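Local coordinates for protein ferulic acid decarboxylase 1 (Candida dubliniensis, PDB 4ZAD) that probably catalyses the reversible decarboxylation of cinnamic, p-coumaric and ferulic acids to the corresponding vinyl aromatics, using prenylated FMN, at residues Pro215-Phe220 with Glu269-Gly274. Sequence-based numbering, arbitrary orientation.
Sequences PFALCF and EMVFEG
With CG set between the backbone N and the carbonyl carbon (chi1 88°), the Phe216 ring swings across to the neighbouring strand and covers the backbone at Gly274, with Gly274 N over one face, toward the rim, and Phe216 CE2 3.3 Å from Gly274 CA. Glycine suits this place because it has no side chain to compete with the ring. Phe220 takes a different rotamer, CG anti to its carbonyl carbon (chi1 -59°), and thereby sends CE2 over the centre of the Phe272 ring. This T-shaped stack has planes at 74° and centroids 5.1 Å apart. Leu218 CB packs beside Phe272 CB at 3.8 Å, the two side chains running the same way. On the other face the small Ala217 and Cys219 meet the branches of Val271, CB against CG1 and SG against CG2.

The strands are antiparallel: Phe216–Gly274, Leu218–Phe272 and Phe220–Met270 are hydrogen-bonded pairs, Ala217–Glu273 and Cys219–Val271 non-hydrogen-bonded ones. A classic beta bulge ends the run: Phe220 O accepts from both Glu269 N (2.7 Å) and Met270 N (3.3 Å). The Glu269 carboxylate makes salt bridges to Arg10 and Arg313, while that of Glu273 bonds Thr259 OG1 and Glu258 N.

Within the UbiD Rift-related domain, seven backbone bonds join the pair; Ala217 and Cys219 bond strand 162-166, and Glu269, Val271 and Glu273 bond Arg313, Ser311 and Asn308. Side chains meeting across the pair do so by apolar contact.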
ATOM      1  N   PRO A 215      25.595 -19.363 -31.207  1.00 29.93           N
ATOM      2  CA  PRO A 215      25.291 -20.530 -30.396  1.00 29.07           C
ATOM      3  C   PRO A 215      24.556 -20.176 -29.099  1.00 29.02           C
ATOM      4  O   PRO A 215      24.910 -19.185 -28.427  1.00 28.18           O
ATOM      5  CB  PRO A 215      26.679 -21.072 -30.059  1.00 28.51           C
ATOM      6  CG  PRO A 215      27.487 -20.709 -31.191  1.00 28.87           C
ATOM      7  CD  PRO A 215      27.023 -19.333 -31.562  1.00 30.12           C
ATOM      8  N   PHE A 216      23.561 -21.004 -28.766  1.00 28.39           N
ATOM      9  CA  PHE A 216      22.837 -20.894 -27.524  1.00 27.92           C
ATOM     10  C   PHE A 216      22.512 -22.252 -26.928  1.00 27.26           C
ATOM     11  O   PHE A 216      22.385 -23.229 -27.641  1.00 26.72           O
ATOM     12  CB  PHE A 216      21.549 -20.078 -27.711  1.00 27.87           C
ATOM     13  CG  PHE A 216      20.362 -20.888 -28.134  1.00 27.75           C
ATOM     14  CD1 PHE A 216      19.555 -21.502 -27.194  1.00 28.32           C
ATOM     15  CD2 PHE A 216      20.030 -21.010 -29.464  1.00 28.44           C
ATOM     16  CE1 PHE A 216      18.437 -22.241 -27.582  1.00 28.43           C
ATOM     17  CE2 PHE A 216      18.929 -21.752 -29.858  1.00 28.15           C
ATOM     18  CZ  PHE A 216      18.125 -22.354 -28.919  1.00 28.00           C
ATOM     19  N   ALA A 217      22.386 -22.279 -25.600  1.00 26.76           N
ATOM     20  CA  ALA A 217      21.706 -23.362 -24.887  1.00 26.33           C
ATOM     21  C   ALA A 217      20.616 -22.710 -24.050  1.00 26.00           C
ATOM     22  O   ALA A 217      20.720 -21.552 -23.678  1.00 27.66           O
ATOM     23  CB  ALA A 217      22.661 -24.183 -24.002  1.00 25.80           C
ATOM     24  N   LEU A 218      19.549 -23.444 -23.826  1.00 25.35           N
ATOM     25  CA  LEU A 218      18.430 -23.000 -23.073  1.00 24.93           C
ATOM     26  C   LEU A 218      18.171 -24.145 -22.124  1.00 24.56           C
ATOM     27  O   LEU A 218      17.833 -25.228 -22.571  1.00 24.23           O
ATOM     28  CB  LEU A 218      17.216 -22.780 -23.979  1.00 25.15           C
ATOM     29  CG  LEU A 218      15.887 -22.590 -23.199  1.00 25.83           C
ATOM     30  CD1 LEU A 218      15.954 -21.302 -22.265  1.00 25.83           C
ATOM     31  CD2 LEU A 218      14.679 -22.558 -24.107  1.00 24.75           C
ATOM     32  N   CYS A 219      18.330 -23.902 -20.823  1.00 24.58           N
ATOM     33  CA  CYS A 219      18.453 -24.972 -19.820  1.00 24.44           C
ATOM     34  C   CYS A 219      17.303 -24.903 -18.850  1.00 24.65           C
ATOM     35  O   CYS A 219      17.060 -23.855 -18.268  1.00 25.93           O
ATOM     36  CB  CYS A 219      19.784 -24.845 -19.081  1.00 24.05           C
ATOM     37  SG  CYS A 219      21.280 -24.798 -20.177  1.00 24.55           S
ATOM     38  N   PHE A 220      16.578 -26.002 -18.673  1.00 24.95           N
ATOM     39  CA  PHE A 220      15.421 -26.014 -17.727  1.00 24.71           C
ATOM     40  C   PHE A 220      15.738 -26.867 -16.515  1.00 24.34           C
ATOM     41  O   PHE A 220      16.399 -27.907 -16.636  1.00 24.03           O
ATOM     42  CB  PHE A 220      14.157 -26.536 -18.406  1.00 24.60           C
ATOM     43  CG  PHE A 220      13.744 -25.731 -19.584  1.00 24.40           C
ATOM     44  CD1 PHE A 220      13.074 -24.549 -19.420  1.00 26.04           C
ATOM     45  CD2 PHE A 220      14.040 -26.141 -20.852  1.00 25.71           C
ATOM     46  CE1 PHE A 220      12.724 -23.787 -20.504  1.00 25.54           C
ATOM     47  CE2 PHE A 220      13.692 -25.382 -21.939  1.00 25.07           C
ATOM     48  CZ  PHE A 220      13.034 -24.214 -21.764  1.00 25.33           C
ATOM     49  N   GLU A 269      17.097 -30.460 -16.094  1.00 30.36           N
ATOM     50  CA  GLU A 269      16.068 -31.406 -16.510  1.00 30.74           C
ATOM     51  C   GLU A 269      16.091 -31.551 -18.023  1.00 30.74           C
ATOM     52  O   GLU A 269      15.970 -32.669 -18.535  1.00 30.82           O
ATOM     53  CB  GLU A 269      14.686 -30.974 -16.022  1.00 30.72           C
ATOM     54  CG  GLU A 269      14.582 -30.872 -14.522  1.00 32.25           C
ATOM     55  CD  GLU A 269      14.412 -32.240 -13.850  1.00 35.88           C
ATOM     56  OE1 GLU A 269      13.470 -32.995 -14.206  1.00 38.56           O
ATOM     57  OE2 GLU A 269      15.205 -32.565 -12.947  1.00 37.56           O
ATOM     58  N   MET A 270      16.245 -30.427 -18.734  1.00 30.56           N
ATOM     59  CA  MET A 270      16.247 -30.422 -20.190  1.00 30.43           C
ATOM     60  C   MET A 270      17.110 -29.290 -20.672  1.00 30.49           C
ATOM     61  O   MET A 270      17.019 -28.160 -20.118  1.00 30.08           O
ATOM     62  CB  MET A 270      14.846 -30.169 -20.786  1.00 31.24           C
ATOM     63  CG  MET A 270      13.810 -31.248 -20.597  1.00 31.68           C
ATOM     64  SD  MET A 270      12.181 -30.734 -21.126  1.00 31.60           S
ATOM     65  CE  MET A 270      11.740 -29.694 -19.743  1.00 34.95           C
ATOM     66  N   VAL A 271      17.879 -29.583 -21.741  1.00 29.40           N
ATOM     67  CA  VAL A 271      18.715 -28.599 -22.408  1.00 28.68           C
ATOM     68  C   VAL A 271      18.328 -28.548 -23.868  1.00 28.14           C
ATOM     69  O   VAL A 271      18.161 -29.567 -24.500  1.00 28.89           O
ATOM     70  CB  VAL A 271      20.243 -28.904 -22.271  1.00 28.85           C
ATOM     71  CG1 VAL A 271      21.068 -27.891 -23.074  1.00 26.77           C
ATOM     72  CG2 VAL A 271      20.671 -28.877 -20.801  1.00 27.28           C
ATOM     73  N   PHE A 272      18.151 -27.341 -24.380  1.00 27.70           N
ATOM     74  CA  PHE A 272      17.787 -27.092 -25.759  1.00 27.21           C
ATOM     75  C   PHE A 272      19.036 -26.429 -26.348  1.00 27.37           C
ATOM     76  O   PHE A 272      19.592 -25.537 -25.725  1.00 26.63           O
ATOM     77  CB  PHE A 272      16.639 -26.085 -25.820  1.00 27.26           C
ATOM     78  CG  PHE A 272      15.255 -26.648 -25.556  1.00 27.81           C
ATOM     79  CD1 PHE A 272      15.041 -27.832 -24.864  1.00 29.65           C
ATOM     80  CD2 PHE A 272      14.148 -25.943 -25.964  1.00 29.31           C
ATOM     81  CE1 PHE A 272      13.750 -28.318 -24.631  1.00 28.65           C
ATOM     82  CE2 PHE A 272      12.836 -26.437 -25.717  1.00 30.08           C
ATOM     83  CZ  PHE A 272      12.660 -27.617 -25.056  1.00 28.71           C
ATOM     84  N   GLU A 273      19.479 -26.856 -27.526  1.00 27.26           N
ATOM     85  CA  GLU A 273      20.677 -26.293 -28.162  1.00 27.15           C
ATOM     86  C   GLU A 273      20.342 -25.767 -29.518  1.00 26.74           C
ATOM     87  O   GLU A 273      19.624 -26.435 -30.243  1.00 26.46           O
ATOM     88  CB  GLU A 273      21.744 -27.378 -28.358  1.00 26.97           C
ATOM     89  CG  GLU A 273      22.092 -28.154 -27.083  1.00 27.92           C
ATOM     90  CD  GLU A 273      23.092 -29.247 -27.349  1.00 30.81           C
ATOM     91  OE1 GLU A 273      23.598 -29.335 -28.489  1.00 32.56           O
ATOM     92  OE2 GLU A 273      23.399 -30.010 -26.417  1.00 33.01           O
ATOM     93  N   GLY A 274      20.885 -24.613 -29.906  1.00 26.43           N
ATOM     94  CA  GLY A 274      20.684 -24.156 -31.292  1.00 26.44           C
ATOM     95  C   GLY A 274      21.437 -22.919 -31.750  1.00 26.19           C
ATOM     96  O   GLY A 274      22.563 -22.725 -31.385  1.00 26.27           O
TER